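PDB 3NQP: SusD superfamily protein from Bacteroides fragilis NCTC 9343, which probably binds glycans at the outer membrane and passes them to a partner transporter, as SusD-family proteins do. Local coordinates for residues R53-A58 / T316-K321; S161-V166 / T219-A224; Y211-K216 / L456-L461. One frame throughout, in Å; residues are numbered along the deposited sequence.

Interaction 1 of 3, residues R53-A58 / T316-K321; sequences RFITGA and TYEYNK. With EDO (1,2-ethanediol), chain E.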
loop_
_atom_site.group_PDB
_atom_site.type_symbol
_atom_site.label_atom_id
_atom_site.label_comp_id
_atom_site.label_asym_id
_atom_site.label_seq_id
_atom_site.Cartn_x
_atom_site.Cartn_y
_atom_site.Cartn_z
ATOM N N ARG A 53 -4.411 -7.117 11.831
ATOM C CA ARG A 53 -3.481 -6.698 12.881
ATOM C C ARG A 53 -3.750 -5.365 13.542
ATOM O O ARG A 53 -2.871 -4.829 14.268
ATOM C CB ARG A 53 -2.039 -6.757 12.379
ATOM C CG ARG A 53 -1.772 -6.057 11.107
ATOM C CD ARG A 53 -0.261 -6.272 10.723
ATOM N NE ARG A 53 0.036 -5.427 9.595
ATOM C CZ ARG A 53 1.224 -5.250 9.030
ATOM N NH1 ARG A 53 2.301 -5.876 9.485
ATOM N NH2 ARG A 53 1.319 -4.435 7.963
ATOM N N PHE A 54 -4.969 -4.852 13.370
ATOM C CA PHE A 54 -5.395 -3.629 14.021
ATOM C C PHE A 54 -6.263 -3.976 15.243
ATOM O O PHE A 54 -6.888 -5.012 15.276
ATOM C CB PHE A 54 -6.168 -2.772 13.033
ATOM C CG PHE A 54 -5.284 -1.969 12.120
ATOM C CD1 PHE A 54 -4.775 -0.763 12.513
ATOM C CD2 PHE A 54 -4.905 -2.458 10.918
ATOM C CE1 PHE A 54 -3.939 -0.035 11.699
ATOM C CE2 PHE A 54 -4.069 -1.742 10.093
ATOM C CZ PHE A 54 -3.574 -0.533 10.491
ATOM N N ILE A 55 -6.217 -3.158 16.282
ATOM C CA ILE A 55 -7.127 -3.358 17.389
ATOM C C ILE A 55 -8.451 -2.624 17.080
ATOM O O ILE A 55 -8.504 -1.748 16.198
ATOM C CB ILE A 55 -6.521 -2.891 18.712
ATOM C CG1 ILE A 55 -6.328 -1.383 18.731
ATOM C CG2 ILE A 55 -5.176 -3.586 19.009
ATOM C CD1 ILE A 55 -7.205 -0.705 19.714
ATOM N N THR A 56 -9.492 -2.963 17.837
ATOM C CA THR A 56 -10.749 -2.216 17.811
ATOM C C THR A 56 -11.148 -1.875 19.242
ATOM O O THR A 56 -10.491 -2.300 20.188
ATOM C CB THR A 56 -11.898 -3.017 17.113
ATOM O OG1 THR A 56 -12.120 -4.221 17.829
ATOM C CG2 THR A 56 -11.513 -3.352 15.700
ATOM N N GLY A 57 -12.197 -1.076 19.373
ATOM C CA GLY A 57 -12.608 -0.517 20.662
ATOM C C GLY A 57 -11.770 0.704 20.971
ATOM O O GLY A 57 -11.434 1.493 20.091
ATOM N N ALA A 58 -11.338 0.815 22.209
ATOM C CA ALA A 58 -10.571 1.981 22.628
ATOM C C ALA A 58 -9.085 1.713 22.365
ATOM O O ALA A 58 -8.535 0.645 22.661
ATOM C CB ALA A 58 -10.824 2.296 24.089
ATOM N N THR A 316 -6.397 6.877 16.807
ATOM C CA THR A 316 -7.594 6.307 16.226
ATOM C C THR A 316 -7.301 5.173 15.237
ATOM O O THR A 316 -8.209 4.613 14.669
ATOM C CB THR A 316 -8.482 7.426 15.542
ATOM O OG1 THR A 316 -7.700 8.244 14.672
ATOM C CG2 THR A 316 -9.138 8.341 16.630
ATOM N N TYR A 317 -6.034 4.828 15.068
ATOM C CA TYR A 317 -5.591 3.627 14.374
ATOM C C TYR A 317 -4.411 3.093 15.182
ATOM O O TYR A 317 -3.481 3.872 15.507
ATOM C CB TYR A 317 -5.089 3.925 12.918
ATOM C CG TYR A 317 -6.182 4.461 12.028
ATOM C CD1 TYR A 317 -6.466 5.821 12.001
ATOM C CD2 TYR A 317 -6.979 3.620 11.276
ATOM C CE1 TYR A 317 -7.498 6.335 11.252
ATOM C CE2 TYR A 317 -8.005 4.125 10.513
ATOM C CZ TYR A 317 -8.258 5.489 10.487
ATOM O OH TYR A 317 -9.302 6.001 9.766
ATOM N N GLU A 318 -4.451 1.816 15.540
ATOM C CA GLU A 318 -3.396 1.215 16.351
ATOM C C GLU A 318 -3.181 -0.258 16.035
ATOM O O GLU A 318 -4.102 -1.063 16.108
ATOM C CB GLU A 318 -3.705 1.284 17.848
ATOM C CG GLU A 318 -2.479 0.856 18.792
ATOM C CD GLU A 318 -2.830 1.000 20.275
ATOM O OE1 GLU A 318 -3.953 1.449 20.573
ATOM O OE2 GLU A 318 -1.952 0.726 21.134
ATOM N N TYR A 319 -1.929 -0.619 15.808
ATOM C CA TYR A 319 -1.593 -2.018 15.613
ATOM C C TYR A 319 -1.637 -2.782 16.907
ATOM O O TYR A 319 -1.230 -2.284 17.967
ATOM C CB TYR A 319 -0.221 -2.162 14.993
ATOM C CG TYR A 319 -0.184 -1.674 13.571
ATOM C CD1 TYR A 319 -0.581 -2.495 12.537
ATOM C CD2 TYR A 319 0.233 -0.392 13.269
ATOM C CE1 TYR A 319 -0.583 -2.038 11.208
ATOM C CE2 TYR A 319 0.275 0.070 11.915
ATOM C CZ TYR A 319 -0.164 -0.779 10.914
ATOM O OH TYR A 319 -0.172 -0.376 9.599
ATOM N N ASN A 320 -2.096 -4.027 16.818
ATOM C CA ASN A 320 -2.026 -4.955 17.950
ATOM C C ASN A 320 -0.560 -4.972 18.348
ATOM O O ASN A 320 0.320 -4.956 17.485
ATOM C CB ASN A 320 -2.444 -6.328 17.459
ATOM C CG ASN A 320 -2.535 -7.341 18.538
ATOM O OD1 ASN A 320 -1.517 -7.746 19.116
ATOM N ND2 ASN A 320 -3.766 -7.795 18.824
ATOM N N LYS A 321 -0.289 -5.017 19.638
ATOM C CA LYS A 321 1.089 -4.892 20.115
ATOM C C LYS A 321 2.013 -6.065 19.712
ATOM O O LYS A 321 3.242 -5.942 19.739
ATOM C CB LYS A 321 1.073 -4.738 21.636
ATOM C CG LYS A 321 0.639 -5.980 22.406
ATOM C CD LYS A 321 0.725 -5.751 23.947
ATOM C CE LYS A 321 -0.522 -4.922 24.428
ATOM N NZ LYS A 321 -0.531 -4.687 25.897
HETATM C C1 EDO E . -2.650 -4.007 28.569
HETATM O O1 EDO E . -1.249 -4.264 28.486
HETATM C C2 EDO E . -3.091 -2.802 27.730
HETATM O O2 EDO E . -3.062 -3.062 26.316
HETATM O O HOH W 1 -5.919 -7.063 16.970
HETATM O O HOH W 2 -7.008 0.444 15.098
#
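R53-F54-I55 and E318-Y319-N320 run beside each other and are joined through their backbones by two hydrogen bonds. N320 N donates to R53 O over 2.8 Å, while I55 N meets E318 O at 3.0 Å. Together they make an isolated antiparallel bridge, F54 and Y319 forming its non-hydrogen-bonded pair with CA atoms 4.4 Å apart; neither segment goes on into a regular strand. Each of these carbonyls also receives a CA-H...O contact, R53 O from Y319 CA and E318 O from F54 CA.

Two waters add links. One gives a proton to F54 O and takes one from the side-chain amide of N320, at ND2; the other joins I55 O to E318 N.

The aromatic part lies on one flank of the bridge. F54 and Y319 point the same way, side by side, with ring centroids 4.4 Å apart and planes inclined at 32°, and F54 CZ comes to 3.4 Å from Y319 CE1. Beyond Y319 the extended R53 chain runs alongside, its guanidinium plane steeply turned to the ring and NE 3.8 Å from Y319 CE1. The polar ends are held by other parts of the fold: R53 NH1 by D443 O, Y319 OH by E48.

Aliphatic packing takes another flank. I55 CG1 lies 3.8 Å from E318 CB, and CG2 rests against N320 CA. With CG anti to the backbone N (chi1 -171°) and the chain extended, E318 carries its carboxylate past I55 to S60. N320 is the N-cap of the short helix 321-325, its OD1 accepting from A322 N.

The chemistry therefore joins two loops far apart in sequence by main-chain bonds and water, while the polar ends of R53, E318 and Y319, tied to D443, S60 and E48, link the bridge to further parts of the fold.

Interaction 2 of 3, residues S161-V166 / T219-A224; sequences STPKEV and TGDDVA
D221 reaches the start of helix 163-181 with both carboxylate oxygens. OD1 accepts from K164 N at 2.9 Å, approached on its syn side but 29° out of the carboxylate plane; OD2 takes the T162 hydroxyl proton with its syn lone pair, OG1 to OD2 being 3.0 Å. The D221 chi1 of 66°, which sets CG between the backbone N and the carbonyl carbon, turns the carboxylate toward the helix. T162 OG1 also accepts from E165 N, and E165 OE1 receives T162 N over 2.8 Å, completing a capping box. An acidic group from another loop thus joins the N-terminal cap, where the helix dipole would be expected to favour its negative charge.

The loop presents D221 from a type II' beta turn, T219 to D222, with G220 at its positive-phi corner. Farther out, in one of two modelled conformers of K164, a water tentatively bridges NZ and D222 OD1, 2.6 Å from NZ and 2.8 Å from OD1. Packing completes the contact: P163 CB lies 3.4 Å from T219 O, its CG faces T219 CG2, and Y132 of helix 110-135 touches both residues.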
loop_
_atom_site.group_PDB
_atom_site.type_symbol
_atom_site.label_atom_id
_atom_site.label_comp_id
_atom_site.label_asym_id
_atom_site.label_seq_id
_atom_site.Cartn_x
_atom_site.Cartn_y
_atom_site.Cartn_z
ATOM N N SER A 161 -19.111 -4.118 -15.338
ATOM C CA SER A 161 -18.501 -5.096 -16.251
ATOM C C SER A 161 -17.931 -6.242 -15.422
ATOM O O SER A 161 -17.718 -6.071 -14.215
ATOM C CB SER A 161 -17.383 -4.479 -17.061
ATOM O OG SER A 161 -17.897 -3.581 -18.020
ATOM N N THR A 162 -17.677 -7.396 -16.051
ATOM C CA THR A 162 -17.145 -8.542 -15.298
ATOM C C THR A 162 -15.661 -8.328 -14.892
ATOM O O THR A 162 -14.951 -7.492 -15.497
ATOM C CB THR A 162 -17.213 -9.823 -16.103
ATOM O OG1 THR A 162 -16.257 -9.748 -17.154
ATOM C CG2 THR A 162 -18.700 -10.104 -16.699
ATOM N N PRO A 163 -15.175 -9.074 -13.879
ATOM C CA PRO A 163 -13.743 -8.947 -13.557
ATOM C C PRO A 163 -12.812 -9.129 -14.775
ATOM O O PRO A 163 -11.874 -8.335 -14.983
ATOM C CB PRO A 163 -13.498 -10.065 -12.554
ATOM C CG PRO A 163 -14.796 -10.161 -11.836
ATOM C CD PRO A 163 -15.862 -9.959 -12.935
ATOM N N LYS A 164 -13.049 -10.163 -15.574
ATOM C CA LYS A 164 -12.242 -10.351 -16.785
ATOM C C LYS A 164 -12.254 -9.131 -17.699
ATOM O O LYS A 164 -11.198 -8.740 -18.215
ATOM C CB LYS A 164 -12.670 -11.587 -17.581
ATOM C CG LYS A 164 -11.989 -11.681 -18.952
ATOM C CD LYS A 164 -10.499 -11.992 -18.857
ATOM C CE LYS A 164 -9.980 -12.540 -20.208
ATOM N NZ LYS A 164 -8.514 -12.766 -20.271
ATOM N N GLU A 165 -13.433 -8.539 -17.924
ATOM C CA GLU A 165 -13.522 -7.350 -18.781
ATOM C C GLU A 165 -12.709 -6.191 -18.185
ATOM O O GLU A 165 -12.029 -5.487 -18.930
ATOM C CB GLU A 165 -14.958 -6.902 -18.987
ATOM C CG GLU A 165 -15.772 -7.883 -19.850
ATOM C CD GLU A 165 -17.252 -7.554 -19.879
ATOM O OE1 GLU A 165 -17.852 -7.232 -18.863
ATOM O OE2 GLU A 165 -17.831 -7.651 -20.951
ATOM N N VAL A 166 -12.807 -5.998 -16.859
ATOM C CA VAL A 166 -12.051 -4.920 -16.154
ATOM C C VAL A 166 -10.536 -5.156 -16.298
ATOM O O VAL A 166 -9.760 -4.218 -16.587
ATOM C CB VAL A 166 -12.461 -4.806 -14.679
ATOM C CG1 VAL A 166 -11.587 -3.830 -13.920
ATOM C CG2 VAL A 166 -13.969 -4.389 -14.574
ATOM N N THR A 219 -10.630 -14.165 -9.798
ATOM C CA THR A 219 -11.782 -13.343 -9.390
ATOM C C THR A 219 -12.862 -13.494 -10.440
ATOM O O THR A 219 -12.637 -13.173 -11.599
ATOM C CB THR A 219 -11.394 -11.856 -9.227
ATOM O OG1 THR A 219 -10.275 -11.781 -8.345
ATOM C CG2 THR A 219 -12.560 -10.998 -8.607
ATOM N N GLY A 220 -14.024 -13.986 -10.032
ATOM C CA GLY A 220 -15.116 -14.291 -10.968
ATOM C C GLY A 220 -14.650 -15.048 -12.190
ATOM O O GLY A 220 -14.110 -16.137 -12.059
ATOM N N ASP A 221 -14.865 -14.456 -13.365
ATOM C CA ASP A 221 -14.488 -15.033 -14.663
ATOM C C ASP A 221 -13.029 -14.739 -15.073
ATOM O O ASP A 221 -12.589 -15.107 -16.163
ATOM C CB ASP A 221 -15.478 -14.601 -15.783
ATOM C CG ASP A 221 -15.442 -13.117 -16.070
ATOM O OD1 ASP A 221 -14.843 -12.357 -15.258
ATOM O OD2 ASP A 221 -15.996 -12.701 -17.115
ATOM N N ASP A 222 -12.269 -14.072 -14.202
ATOM C CA ASP A 222 -10.851 -13.845 -14.496
ATOM C C ASP A 222 -10.017 -14.900 -13.765
ATOM O O ASP A 222 -9.725 -14.739 -12.606
ATOM C CB ASP A 222 -10.490 -12.419 -14.111
ATOM C CG ASP A 222 -9.203 -11.949 -14.752
ATOM O OD1 ASP A 222 -8.917 -12.358 -15.895
ATOM O OD2 ASP A 222 -8.495 -11.152 -14.106
ATOM N N VAL A 223 -9.675 -15.992 -14.456
ATOM C CA VAL A 223 -9.098 -17.207 -13.870
ATOM C C VAL A 223 -7.563 -17.121 -13.748
ATOM O O VAL A 223 -6.906 -16.740 -14.690
ATOM C CB VAL A 223 -9.503 -18.505 -14.695
ATOM C CG1 VAL A 223 -8.918 -19.817 -14.051
ATOM C CG2 VAL A 223 -11.043 -18.651 -14.780
ATOM N N ALA A 224 -7.016 -17.469 -12.581
ATOM C CA ALA A 224 -5.569 -17.450 -12.350
ATOM C C ALA A 224 -4.851 -18.075 -13.558
ATOM O O ALA A 224 -5.252 -19.132 -14.057
ATOM C CB ALA A 224 -5.208 -18.180 -11.074
HETATM O O HOH W 3 -8.565 -14.149 -18.032
#

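Interaction 3 of 3, residues Y211-K216 / L456-L461; sequences YLWTSK and LRRMTL
W213 lies against R457 and R458, and R458 is the side chain to follow outward from the backbone. Its CB sits 4.1 Å from W213 CE3, and CG keeps about the same distance from that carbon. With CG anti to the backbone N (chi1 -169°), the chain runs on past the indole to L212, where CD meets the leucine CG and CD2. A bend at chi3 then turns the group, leaving NE 3.8 Å from L212 CD2 as the two side chains cross at about a right angle. At the tip, NH2 forms salt bridges with E391 OE1, from helix 382-396, and with D455. The other oxygen of that glutamate, E391 OE2, pairs with K216 NZ, which is also salt-bridged to E435.

This is packing of one helix C-terminus on another: helix 200-216 ends at K216 and helix 452-458 at R458, M459 being the first residue to leave helical geometry. No hydrogen bond crosses between the two segments; the contact is van der Waals packing, with the guanidinium groups taking part.

The outer end of the indole belongs to R457. Its CB comes within 3.6 Å of W213 CH2, and its chain, folded back at chi2 and chi3, sets one guanidinium face over W213 CZ2, which stands 3.5 Å above that plane. Ring and guanidinium planes are 85° apart, with NH1 at the indole edge, so this is not a flat stack. One helical turn on from L212, K216 CE lies 3.5 Å from R458 O.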
loop_
_atom_site.group_PDB
_atom_site.type_symbol
_atom_site.label_atom_id
_atom_site.label_comp_id
_atom_site.label_asym_id
_atom_site.label_seq_id
_atom_site.Cartn_x
_atom_site.Cartn_y
_atom_site.Cartn_z
ATOM N N TYR A 211 0.343 -8.536 -12.983
ATOM C CA TYR A 211 0.609 -9.865 -13.533
ATOM C C TYR A 211 0.922 -10.953 -12.467
ATOM O O TYR A 211 0.493 -12.111 -12.600
ATOM C CB TYR A 211 1.667 -9.812 -14.654
ATOM C CG TYR A 211 1.089 -9.289 -15.958
ATOM C CD1 TYR A 211 0.992 -7.916 -16.182
ATOM C CD2 TYR A 211 0.634 -10.139 -16.916
ATOM C CE1 TYR A 211 0.479 -7.421 -17.316
ATOM C CE2 TYR A 211 0.075 -9.658 -18.106
ATOM C CZ TYR A 211 -0.003 -8.298 -18.297
ATOM O OH TYR A 211 -0.546 -7.787 -19.436
ATOM N N LEU A 212 1.589 -10.607 -11.373
ATOM C CA LEU A 212 1.678 -11.559 -10.295
ATOM C C LEU A 212 0.302 -11.916 -9.734
ATOM O O LEU A 212 -0.008 -13.078 -9.485
ATOM C CB LEU A 212 2.526 -11.035 -9.116
ATOM C CG LEU A 212 2.660 -12.050 -7.981
ATOM C CD1 LEU A 212 3.280 -13.422 -8.398
ATOM C CD2 LEU A 212 3.495 -11.371 -6.847
ATOM N N TRP A 213 -0.491 -10.896 -9.464
ATOM C CA TRP A 213 -1.847 -11.093 -8.963
ATOM C C TRP A 213 -2.643 -12.024 -9.890
ATOM O O TRP A 213 -3.169 -13.034 -9.426
ATOM C CB TRP A 213 -2.564 -9.757 -8.797
ATOM C CG TRP A 213 -3.926 -9.897 -8.303
ATOM C CD1 TRP A 213 -5.026 -10.365 -9.033
ATOM C CD2 TRP A 213 -4.409 -9.653 -6.967
ATOM N NE1 TRP A 213 -6.137 -10.390 -8.221
ATOM C CE2 TRP A 213 -5.791 -9.966 -6.961
ATOM C CE3 TRP A 213 -3.816 -9.178 -5.777
ATOM C CZ2 TRP A 213 -6.580 -9.825 -5.820
ATOM C CZ3 TRP A 213 -4.616 -9.032 -4.657
ATOM C CH2 TRP A 213 -5.982 -9.347 -4.693
ATOM N N THR A 214 -2.686 -11.730 -11.186
ATOM C CA THR A 214 -3.506 -12.566 -12.084
ATOM C C THR A 214 -2.900 -13.959 -12.272
ATOM O O THR A 214 -3.628 -14.895 -12.604
ATOM C CB THR A 214 -3.815 -11.877 -13.429
ATOM O OG1 THR A 214 -2.594 -11.534 -14.075
ATOM C CG2 THR A 214 -4.627 -10.570 -13.176
ATOM N N SER A 215 -1.589 -14.100 -12.035
ATOM C CA SER A 215 -0.966 -15.418 -12.027
ATOM C C SER A 215 -1.564 -16.364 -10.961
ATOM O O SER A 215 -1.668 -17.569 -11.192
ATOM C CB SER A 215 0.539 -15.319 -11.770
ATOM O OG SER A 215 1.236 -14.644 -12.809
ATOM N N LYS A 216 -1.963 -15.798 -9.822
ATOM C CA LYS A 216 -2.299 -16.547 -8.641
ATOM C C LYS A 216 -3.751 -16.509 -8.155
ATOM O O LYS A 216 -4.192 -17.427 -7.457
ATOM C CB LYS A 216 -1.373 -16.093 -7.490
ATOM C CG LYS A 216 0.047 -16.553 -7.724
ATOM C CD LYS A 216 1.002 -16.065 -6.579
ATOM C CE LYS A 216 0.765 -16.758 -5.269
ATOM N NZ LYS A 216 2.008 -16.552 -4.399
ATOM N N LEU A 456 -2.608 -11.129 1.830
ATOM C CA LEU A 456 -3.515 -12.159 2.324
ATOM C C LEU A 456 -4.447 -12.680 1.255
ATOM O O LEU A 456 -4.773 -13.880 1.245
ATOM C CB LEU A 456 -4.348 -11.665 3.503
ATOM C CG LEU A 456 -3.534 -11.366 4.774
ATOM C CD1 LEU A 456 -4.450 -10.536 5.738
ATOM C CD2 LEU A 456 -3.037 -12.668 5.462
ATOM N N ARG A 457 -4.883 -11.806 0.353
ATOM C CA ARG A 457 -5.713 -12.241 -0.780
ATOM C C ARG A 457 -4.910 -13.096 -1.773
ATOM O O ARG A 457 -5.437 -14.030 -2.356
ATOM C CB ARG A 457 -6.257 -11.033 -1.572
ATOM C CG ARG A 457 -7.358 -10.233 -0.880
ATOM C CD ARG A 457 -8.744 -10.797 -0.992
ATOM N NE ARG A 457 -9.107 -11.286 -2.337
ATOM C CZ ARG A 457 -9.448 -10.541 -3.372
ATOM N NH1 ARG A 457 -9.482 -9.243 -3.284
ATOM N NH2 ARG A 457 -9.751 -11.113 -4.516
ATOM N N ARG A 458 -3.632 -12.778 -1.932
ATOM C CA ARG A 458 -2.850 -13.233 -3.066
ATOM C C ARG A 458 -1.983 -14.421 -2.758
ATOM O O ARG A 458 -1.932 -15.365 -3.537
ATOM C CB ARG A 458 -1.979 -12.091 -3.581
ATOM C CG ARG A 458 -1.287 -12.315 -4.946
ATOM C CD ARG A 458 -0.212 -11.247 -5.216
ATOM N NE ARG A 458 0.807 -11.276 -4.195
ATOM C CZ ARG A 458 0.937 -10.407 -3.177
ATOM N NH1 ARG A 458 0.134 -9.336 -3.023
ATOM N NH2 ARG A 458 1.869 -10.630 -2.279
HETATM N N MSE A 459 -1.320 -14.388 -1.602
HETATM C CA MSE A 459 -0.424 -15.470 -1.235
HETATM C C MSE A 459 -1.248 -16.683 -0.805
HETATM O O MSE A 459 -2.389 -16.574 -0.343
HETATM C CB MSE A 459 0.568 -15.022 -0.141
HETATM C CG MSE A 459 1.376 -13.812 -0.583
HETATM SE SE MSE A 459 2.725 -13.286 0.649
HETATM C CE MSE A 459 4.132 -14.438 0.040
ATOM N N THR A 460 -0.660 -17.849 -1.028
ATOM C CA THR A 460 -1.329 -19.126 -0.833
ATOM C C THR A 460 -0.508 -20.043 0.080
ATOM O O THR A 460 0.729 -19.934 0.158
ATOM C CB THR A 460 -1.563 -19.842 -2.177
ATOM O OG1 THR A 460 -0.310 -20.077 -2.842
ATOM C CG2 THR A 460 -2.494 -19.022 -3.128
ATOM N N LEU A 461 -1.170 -20.986 0.742
ATOM C CA LEU A 461 -0.486 -21.770 1.748
ATOM C C LEU A 461 0.454 -22.772 1.054
ATOM O O LEU A 461 1.516 -23.100 1.573
ATOM C CB LEU A 461 -1.510 -22.475 2.633
ATOM C CG LEU A 461 -0.986 -23.153 3.894
ATOM C CD1 LEU A 461 -0.551 -22.032 4.911
ATOM C CD2 LEU A 461 -2.073 -24.130 4.430
#

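How the interactions relate
Interactions 2 and 3 are neighbours, their centres 14 Å apart. Helix 200-216 carries 211-216 at its end and is followed after two residues by the T219-D222 turn; A224 CB packs 3.6 Å from S215 O, and T219 OG1 lies 3.9 Å from R457 NH2. Interaction 1 stands apart, its centre 27 Å from that of interaction 3 and 34 Å from that of interaction 2, although the nearest atoms of 1 and 3 are only about 7 Å apart. Along the chain, interaction 2 is nested within the loop closed by interaction 1, while interaction 3 crosses both. The ethanediol at K321 in interaction 1, probably from the crystallisation liquor, is not by itself evidence of a glycan site.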